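Local coordinates for protein NAD-dependent dehydrogenase (PDB 4Z0P) that reduces glyoxylate and hydroxypyruvate with NADPH as the hydride donor, as a member of the D-isomer specific 2-hydroxyacid dehydrogenase family, at residues 5-17 and 45-57. Sequence-based numbering, arbitrary orientation.
Sequences KSPVIVDLKFIPE and LSGIDYAVVWKSA. With OXD (oxalic acid), chain C.
Strands 8-12 and 50-54 run parallel, 5° apart, in the five-stranded open parallel sheet of the smaller, substrate-binding domain of a D-2-hydroxyacid dehydrogenase. In a parallel pair, alternate residues of one strand bond to both neighbours of the residue opposite, and here Ile9 and Asp11 carry strand 8-12's bonds to strand 50-54: their amides donate to Tyr50 O and Val52 O, and their carbonyls receive the amides of Val52 and Trp54. Lys13 N continues the pattern beyond the strand to Trp54 O.

Ahead of the ladder, a chi1 of 176° swings Ser6 OG to the side of its own carbonyl carbon, where it accepts from Asp49 N (2.9 Å) and donates to Pro7 O (2.8 Å), in the carbonyl plane. With an alanine here, the Asp49 amide would probably lose this acceptor and the Pro7 carbonyl this donor, leaving the segments without their polar link ahead of the strands. Nearby, the CD1 methyl of Ile9 lies against Ile48 CG2 (3.7 Å) and Leu45 CD1. On the other face of the sheet, Val8 CG1 meets Val52 CG2 at 4.0 Å, and helix 290-305 packs over Leu12 and Tyr50.

At the C-terminal ends of the strands the contact reaches the oxalate pocket, which Trp54 helps to line. Leu12 CD2 rests on Trp54 CB, while Phe14 CE1 sits over a face of the indole, the two planes inclined at 48°. Trp54 NE1 donates to a water (3.0 Å), and at the far end of the ring CH2 approaches oxalate O5 at 3.5 Å.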
ATOM      1  N   LYS A   5     -26.958   9.571 -37.092  1.00 45.32           N
ATOM      2  CA  LYS A   5     -26.128   8.586 -36.336  1.00 39.36           C
ATOM      3  C   LYS A   5     -26.935   7.973 -35.205  1.00 28.72           C
ATOM      4  O   LYS A   5     -27.795   8.632 -34.617  1.00 35.28           O
ATOM      5  CB  LYS A   5     -24.891   9.257 -35.745  1.00 34.70           C
ATOM      6  CG  LYS A   5     -23.863   9.722 -36.758  1.00 44.66           C
ATOM      7  CD  LYS A   5     -22.562  10.117 -36.075  1.00 54.85           C
ATOM      8  CE  LYS A   5     -21.422  10.274 -37.070  1.00 77.10           C
ATOM      9  NZ  LYS A   5     -20.109   9.973 -36.441  1.00 97.25           N
ATOM     10  N   SER A   6     -26.642   6.719 -34.870  1.00 27.49           N
ATOM     11  CA  SER A   6     -27.326   6.092 -33.762  1.00 27.58           C
ATOM     12  C   SER A   6     -27.059   6.841 -32.469  1.00 26.54           C
ATOM     13  O   SER A   6     -25.901   7.208 -32.188  1.00 27.67           O
ATOM     14  CB  SER A   6     -26.874   4.647 -33.568  1.00 26.89           C
ATOM     15  OG  SER A   6     -27.508   4.123 -32.415  1.00 25.86           O
ATOM     16  N   PRO A   7     -28.118   7.054 -31.670  1.00 25.62           N
ATOM     17  CA  PRO A   7     -27.870   7.428 -30.271  1.00 24.90           C
ATOM     18  C   PRO A   7     -27.113   6.367 -29.483  1.00 24.40           C
ATOM     19  O   PRO A   7     -26.929   5.223 -29.948  1.00 23.91           O
ATOM     20  CB  PRO A   7     -29.285   7.592 -29.682  1.00 25.77           C
ATOM     21  CG  PRO A   7     -30.181   7.812 -30.861  1.00 31.80           C
ATOM     22  CD  PRO A   7     -29.562   7.023 -31.984  1.00 25.95           C
ATOM     23  N   VAL A   8     -26.687   6.750 -28.283  1.00 22.53           N
ATOM     24  CA  VAL A   8     -26.059   5.826 -27.352  1.00 21.53           C
ATOM     25  C   VAL A   8     -26.883   5.894 -26.092  1.00 20.75           C
ATOM     26  O   VAL A   8     -27.099   6.980 -25.551  1.00 23.63           O
ATOM     27  CB  VAL A   8     -24.595   6.194 -27.006  1.00 25.16           C
ATOM     28  CG1 VAL A   8     -23.995   5.189 -26.030  1.00 26.73           C
ATOM     29  CG2 VAL A   8     -23.741   6.242 -28.258  1.00 28.16           C
ATOM     30  N   ILE A   9     -27.369   4.739 -25.662  1.00 20.05           N
ATOM     31  CA  ILE A   9     -28.081   4.614 -24.390  1.00 20.77           C
ATOM     32  C   ILE A   9     -27.044   4.431 -23.275  1.00 17.91           C
ATOM     33  O   ILE A   9     -26.145   3.606 -23.396  1.00 20.92           O
ATOM     34  CB  ILE A   9     -28.986   3.376 -24.404  1.00 22.17           C
ATOM     35  CG1 ILE A   9     -30.126   3.577 -25.410  1.00 23.60           C
ATOM     36  CG2 ILE A   9     -29.530   3.069 -23.017  1.00 22.54           C
ATOM     37  CD1 ILE A   9     -30.756   2.280 -25.888  1.00 26.01           C
ATOM     38  N   VAL A  10     -27.230   5.193 -22.198  1.00 21.83           N
ATOM     39  CA  VAL A  10     -26.385   5.111 -20.998  1.00 22.33           C
ATOM     40  C   VAL A  10     -27.319   4.725 -19.833  1.00 20.08           C
ATOM     41  O   VAL A  10     -28.234   5.470 -19.471  1.00 21.64           O
ATOM     42  CB  VAL A  10     -25.661   6.442 -20.725  1.00 23.03           C
ATOM     43  CG1 VAL A  10     -24.880   6.374 -19.414  1.00 25.66           C
ATOM     44  CG2 VAL A  10     -24.716   6.780 -21.879  1.00 24.87           C
ATOM     45  N   ASP A  11     -27.092   3.529 -19.275  1.00 21.09           N
ATOM     46  CA  ASP A  11     -27.875   3.027 -18.134  1.00 23.29           C
ATOM     47  C   ASP A  11     -26.915   2.447 -17.109  1.00 24.23           C
ATOM     48  O   ASP A  11     -26.754   1.224 -17.007  1.00 22.54           O
ATOM     49  CB  ASP A  11     -28.899   1.986 -18.578  1.00 24.56           C
ATOM     50  CG  ASP A  11     -29.841   1.590 -17.490  1.00 30.14           C
ATOM     51  OD1 ASP A  11     -29.913   2.236 -16.441  1.00 29.64           O
ATOM     52  OD2 ASP A  11     -30.549   0.598 -17.680  1.00 39.45           O
ATOM     53  N   LEU A  12     -26.288   3.349 -16.353  1.00 21.34           N
ATOM     54  CA  LEU A  12     -25.195   3.015 -15.458  1.00 23.92           C
ATOM     55  C   LEU A  12     -25.526   3.341 -14.032  1.00 28.41           C
ATOM     56  O   LEU A  12     -25.645   4.517 -13.696  1.00 26.91           O
ATOM     57  CB  LEU A  12     -23.960   3.843 -15.830  1.00 23.95           C
ATOM     58  CG  LEU A  12     -23.336   3.567 -17.195  1.00 23.20           C
ATOM     59  CD1 LEU A  12     -22.244   4.592 -17.501  1.00 26.50           C
ATOM     60  CD2 LEU A  12     -22.792   2.167 -17.252  1.00 22.17           C
ATOM     61  N   LYS A  13     -25.596   2.318 -13.173  1.00 22.24           N
ATOM     62  CA  LYS A  13     -25.862   2.548 -11.765  1.00 23.49           C
ATOM     63  C   LYS A  13     -24.538   2.840 -11.071  1.00 25.65           C
ATOM     64  O   LYS A  13     -24.025   2.020 -10.323  1.00 27.62           O
ATOM     65  CB  LYS A  13     -26.587   1.364 -11.134  1.00 29.27           C
ATOM     66  CG  LYS A  13     -27.143   1.601  -9.750  1.00 36.79           C
ATOM     67  CD  LYS A  13     -28.335   0.675  -9.482  1.00 58.55           C
ATOM     68  CE  LYS A  13     -28.801   0.713  -8.031  1.00 70.35           C
ATOM     69  NZ  LYS A  13     -28.035  -0.228  -7.168  1.00134.98           N
ATOM     70  N   PHE A  14     -23.991   4.016 -11.362  1.00 25.81           N
ATOM     71  CA  PHE A  14     -22.764   4.529 -10.777  1.00 26.83           C
ATOM     72  C   PHE A  14     -23.164   5.764  -9.965  1.00 38.08           C
ATOM     73  O   PHE A  14     -24.334   6.163  -9.951  1.00 32.35           O
ATOM     74  CB  PHE A  14     -21.803   4.996 -11.880  1.00 29.02           C
ATOM     75  CG  PHE A  14     -21.193   3.902 -12.711  1.00 28.85           C
ATOM     76  CD1 PHE A  14     -21.232   2.554 -12.357  1.00 34.97           C
ATOM     77  CD2 PHE A  14     -20.506   4.262 -13.860  1.00 28.27           C
ATOM     78  CE1 PHE A  14     -20.619   1.600 -13.158  1.00 45.40           C
ATOM     79  CE2 PHE A  14     -19.905   3.307 -14.654  1.00 31.32           C
ATOM     80  CZ  PHE A  14     -19.975   1.985 -14.320  1.00 28.22           C
ATOM     81  N   ILE A  15     -22.189   6.404  -9.330  1.00 30.43           N
ATOM     82  CA  ILE A  15     -22.446   7.680  -8.636  1.00 27.91           C
ATOM     83  C   ILE A  15     -22.976   8.693  -9.663  1.00 25.56           C
ATOM     84  O   ILE A  15     -22.312   8.963 -10.681  1.00 30.53           O
ATOM     85  CB  ILE A  15     -21.171   8.177  -7.911  1.00 30.99           C
ATOM     86  CG1 ILE A  15     -20.844   7.238  -6.744  1.00 35.85           C
ATOM     87  CG2 ILE A  15     -21.360   9.590  -7.390  1.00 33.24           C
ATOM     88  CD1 ILE A  15     -19.430   7.358  -6.210  1.00 36.76           C
ATOM     89  N   PRO A  16     -24.216   9.219  -9.467  1.00 32.10           N
ATOM     90  CA  PRO A  16     -24.855  10.014 -10.536  1.00 37.76           C
ATOM     91  C   PRO A  16     -24.060  11.234 -10.980  1.00 32.30           C
ATOM     92  O   PRO A  16     -23.960  11.487 -12.166  1.00 37.07           O
ATOM     93  CB  PRO A  16     -26.187  10.469  -9.919  1.00 45.71           C
ATOM     94  CG  PRO A  16     -26.442   9.537  -8.790  1.00 50.02           C
ATOM     95  CD  PRO A  16     -25.128   8.981  -8.334  1.00 37.81           C
ATOM     96  N   GLU A  17     -23.459  11.936 -10.025  1.00 32.76           N
ATOM     97  CA  GLU A  17     -22.665  13.132 -10.319  1.00 40.89           C
ATOM     98  C   GLU A  17     -21.497  12.802 -11.260  1.00 36.64           C
ATOM     99  O   GLU A  17     -21.134  13.617 -12.095  1.00 35.51           O
ATOM    100  CB  GLU A  17     -22.150  13.798  -9.032  1.00 44.61           C
ATOM    101  CG  GLU A  17     -23.238  14.417  -8.149  1.00 69.94           C
ATOM    102  CD  GLU A  17     -24.088  13.417  -7.355  1.00126.81           C
ATOM    103  OE1 GLU A  17     -23.745  12.204  -7.282  1.00 46.59           O
ATOM    104  OE2 GLU A  17     -25.125  13.854  -6.803  1.00 67.55           O
ATOM    105  N   LEU A  45     -36.945   2.945 -27.320  1.00 24.15           N
ATOM    106  CA  LEU A  45     -35.535   2.793 -27.615  1.00 22.97           C
ATOM    107  C   LEU A  45     -35.249   1.864 -28.796  1.00 20.74           C
ATOM    108  O   LEU A  45     -34.105   1.414 -28.961  1.00 23.31           O
ATOM    109  CB  LEU A  45     -34.774   2.355 -26.364  1.00 23.78           C
ATOM    110  CG  LEU A  45     -34.913   3.294 -25.151  1.00 25.41           C
ATOM    111  CD1 LEU A  45     -34.248   2.695 -23.907  1.00 25.00           C
ATOM    112  CD2 LEU A  45     -34.342   4.662 -25.464  1.00 27.05           C
ATOM    113  N   SER A  46     -36.268   1.610 -29.618  1.00 21.76           N
ATOM    114  CA  SER A  46     -36.033   0.871 -30.853  1.00 25.55           C
ATOM    115  C   SER A  46     -35.157   1.652 -31.823  1.00 26.58           C
ATOM    116  O   SER A  46     -35.100   2.870 -31.793  1.00 26.56           O
ATOM    117  CB  SER A  46     -37.354   0.535 -31.542  1.00 27.77           C
ATOM    118  OG  SER A  46     -38.211  -0.175 -30.683  1.00 33.50           O
ATOM    119  N   GLY A  47     -34.474   0.930 -32.688  1.00 27.51           N
ATOM    120  CA  GLY A  47     -33.625   1.533 -33.698  1.00 28.40           C
ATOM    121  C   GLY A  47     -32.308   2.097 -33.220  1.00 33.24           C
ATOM    122  O   GLY A  47     -31.576   2.661 -34.015  1.00 32.43           O
ATOM    123  N   ILE A  48     -31.981   1.897 -31.942  1.00 23.54           N
ATOM    124  CA  ILE A  48     -30.754   2.393 -31.350  1.00 23.24           C
ATOM    125  C   ILE A  48     -29.742   1.250 -31.285  1.00 26.92           C
ATOM    126  O   ILE A  48     -30.071   0.146 -30.844  1.00 25.17           O
ATOM    127  CB  ILE A  48     -31.016   2.974 -29.940  1.00 22.33           C
ATOM    128  CG1 ILE A  48     -31.945   4.192 -30.057  1.00 25.23           C
ATOM    129  CG2 ILE A  48     -29.693   3.327 -29.255  1.00 26.80           C
ATOM    130  CD1 ILE A  48     -32.391   4.738 -28.726  1.00 26.83           C
ATOM    131  N   ASP A  49     -28.515   1.538 -31.710  1.00 22.68           N
ATOM    132  CA  ASP A  49     -27.499   0.508 -31.935  1.00 22.93           C
ATOM    133  C   ASP A  49     -26.632   0.168 -30.721  1.00 27.35           C
ATOM    134  O   ASP A  49     -26.073  -0.935 -30.663  1.00 24.07           O
ATOM    135  CB  ASP A  49     -26.562   0.921 -33.059  1.00 23.51           C
ATOM    136  CG  ASP A  49     -27.218   0.965 -34.430  1.00 30.57           C
ATOM    137  OD1 ASP A  49     -28.400   0.616 -34.607  1.00 31.50           O
ATOM    138  OD2 ASP A  49     -26.496   1.398 -35.331  1.00 33.90           O
ATOM    139  N   TYR A  50     -26.469   1.101 -29.773  1.00 22.80           N
ATOM    140  CA  TYR A  50     -25.454   0.958 -28.731  1.00 22.57           C
ATOM    141  C   TYR A  50     -26.016   1.312 -27.359  1.00 25.87           C
ATOM    142  O   TYR A  50     -26.792   2.264 -27.227  1.00 22.70           O
ATOM    143  CB  TYR A  50     -24.279   1.905 -29.007  1.00 23.07           C
ATOM    144  CG  TYR A  50     -23.743   1.819 -30.404  1.00 22.89           C
ATOM    145  CD1 TYR A  50     -23.240   0.624 -30.893  1.00 22.72           C
ATOM    146  CD2 TYR A  50     -23.728   2.937 -31.256  1.00 26.21           C
ATOM    147  CE1 TYR A  50     -22.751   0.529 -32.185  1.00 26.65           C
ATOM    148  CE2 TYR A  50     -23.235   2.842 -32.553  1.00 27.91           C
ATOM    149  CZ  TYR A  50     -22.753   1.628 -33.014  1.00 33.71           C
ATOM    150  OH  TYR A  50     -22.260   1.497 -34.308  1.00 32.26           O
ATOM    151  N   ALA A  51     -25.631   0.522 -26.354  1.00 21.01           N
ATOM    152  CA  ALA A  51     -25.975   0.784 -24.946  1.00 19.94           C
ATOM    153  C   ALA A  51     -24.774   0.478 -24.081  1.00 23.33           C
ATOM    154  O   ALA A  51     -24.025  -0.466 -24.380  1.00 23.82           O
ATOM    155  CB  ALA A  51     -27.138  -0.065 -24.527  1.00 22.84           C
ATOM    156  N   VAL A  52     -24.564   1.313 -23.063  1.00 20.08           N
ATOM    157  CA  VAL A  52     -23.520   1.144 -22.054  1.00 19.89           C
ATOM    158  C   VAL A  52     -24.224   0.951 -20.729  1.00 24.17           C
ATOM    159  O   VAL A  52     -25.004   1.819 -20.316  1.00 22.70           O
ATOM    160  CB  VAL A  52     -22.578   2.375 -21.953  1.00 25.42           C
ATOM    161  CG1 VAL A  52     -21.324   1.980 -21.155  1.00 25.45           C
ATOM    162  CG2 VAL A  52     -22.218   2.906 -23.316  1.00 33.77           C
ATOM    163  N   VAL A  53     -24.043  -0.223 -20.113  1.00 21.18           N
ATOM    164  CA  VAL A  53     -24.975  -0.677 -19.063  1.00 21.21           C
ATOM    165  C   VAL A  53     -24.235  -1.188 -17.829  1.00 21.97           C
ATOM    166  O   VAL A  53     -23.181  -1.825 -17.933  1.00 21.10           O
ATOM    167  CB  VAL A  53     -25.960  -1.734 -19.589  1.00 25.44           C
ATOM    168  CG1 VAL A  53     -26.756  -1.168 -20.774  1.00 27.32           C
ATOM    169  CG2 VAL A  53     -25.276  -3.060 -19.940  1.00 23.83           C
ATOM    170  N   TRP A  54     -24.821  -0.924 -16.663  1.00 20.46           N
ATOM    171  CA  TRP A  54     -24.359  -1.469 -15.393  1.00 21.25           C
ATOM    172  C   TRP A  54     -25.531  -1.538 -14.435  1.00 23.11           C
ATOM    173  O   TRP A  54     -26.126  -0.514 -14.143  1.00 22.92           O
ATOM    174  CB  TRP A  54     -23.265  -0.602 -14.785  1.00 20.62           C
ATOM    175  CG  TRP A  54     -22.580  -1.279 -13.639  1.00 20.39           C
ATOM    176  CD1 TRP A  54     -22.637  -0.959 -12.309  1.00 26.64           C
ATOM    177  CD2 TRP A  54     -21.714  -2.425 -13.738  1.00 22.79           C
ATOM    178  NE1 TRP A  54     -21.836  -1.835 -11.573  1.00 27.22           N
ATOM    179  CE2 TRP A  54     -21.267  -2.739 -12.431  1.00 26.15           C
ATOM    180  CE3 TRP A  54     -21.273  -3.207 -14.810  1.00 28.11           C
ATOM    181  CZ2 TRP A  54     -20.409  -3.821 -12.175  1.00 28.50           C
ATOM    182  CZ3 TRP A  54     -20.420  -4.280 -14.545  1.00 34.57           C
ATOM    183  CH2 TRP A  54     -20.007  -4.564 -13.249  1.00 26.09           C
ATOM    184  N   LYS A  55     -25.872  -2.748 -13.983  1.00 21.03           N
ATOM    185  CA  LYS A  55     -26.998  -2.977 -13.073  1.00 23.29           C
ATOM    186  C   LYS A  55     -28.301  -2.426 -13.637  1.00 32.19           C
ATOM    187  O   LYS A  55     -29.101  -1.805 -12.921  1.00 31.31           O
ATOM    188  CB  LYS A  55     -26.683  -2.428 -11.665  1.00 26.61           C
ATOM    189  CG  LYS A  55     -25.597  -3.198 -10.975  1.00 28.83           C
ATOM    190  CD  LYS A  55     -25.256  -2.541  -9.639  1.00 37.95           C
ATOM    191  CE  LYS A  55     -24.609  -3.521  -8.696  1.00 57.95           C
ATOM    192  NZ  LYS A  55     -24.193  -2.803  -7.463  1.00 69.08           N
ATOM    193  N   SER A  56     -28.513  -2.664 -14.927  0.50 25.42           N
ATOM    194  CA  SER A  56     -29.631  -2.068 -15.641  0.50 25.14           C
ATOM    195  C   SER A  56     -30.966  -2.768 -15.283  1.00 29.11           C
ATOM    196  O   SER A  56     -30.985  -3.861 -14.750  1.00 30.82           O
ATOM    197  CB  SER A  56     -29.341  -2.033 -17.149  0.50 21.09           C
ATOM    198  OG  SER A  56     -28.852  -3.260 -17.615  0.50 21.93           O
ATOM    199  N   ALA A  57     -32.056  -2.060 -15.567  1.00 38.81           N
ATOM    200  CA  ALA A  57     -33.392  -2.527 -15.187  1.00 47.48           C
ATOM    201  C   ALA A  57     -33.777  -3.758 -16.017  1.00 36.97           C
ATOM    202  O   ALA A  57     -33.359  -3.860 -17.182  1.00 34.65           O
ATOM    203  CB  ALA A  57     -34.407  -1.410 -15.375  1.00 49.06           C
TER
HETATM  204  C1  OXD C 402     -16.406  -4.405 -12.477  1.00 25.54           C
HETATM  205  C2  OXD C 402     -16.886  -4.137 -11.126  1.00 28.56           C
HETATM  206  O3  OXD C 402     -15.792  -3.515 -13.119  1.00 22.03           O
HETATM  207  O4  OXD C 402     -17.203  -2.982 -10.805  1.00 31.04           O
HETATM  208  O5  OXD C 402     -16.641  -5.531 -12.964  1.00 24.23           O
HETATM  209  O6  OXD C 402     -16.979  -5.069 -10.314  1.00 23.57           O
HETATM  210  O   HOH W   1     -28.663   0.890 -14.361  1.00 37.32           O
HETATM  211  O   HOH W   2     -22.276  -0.409  -8.929  1.00 60.19           O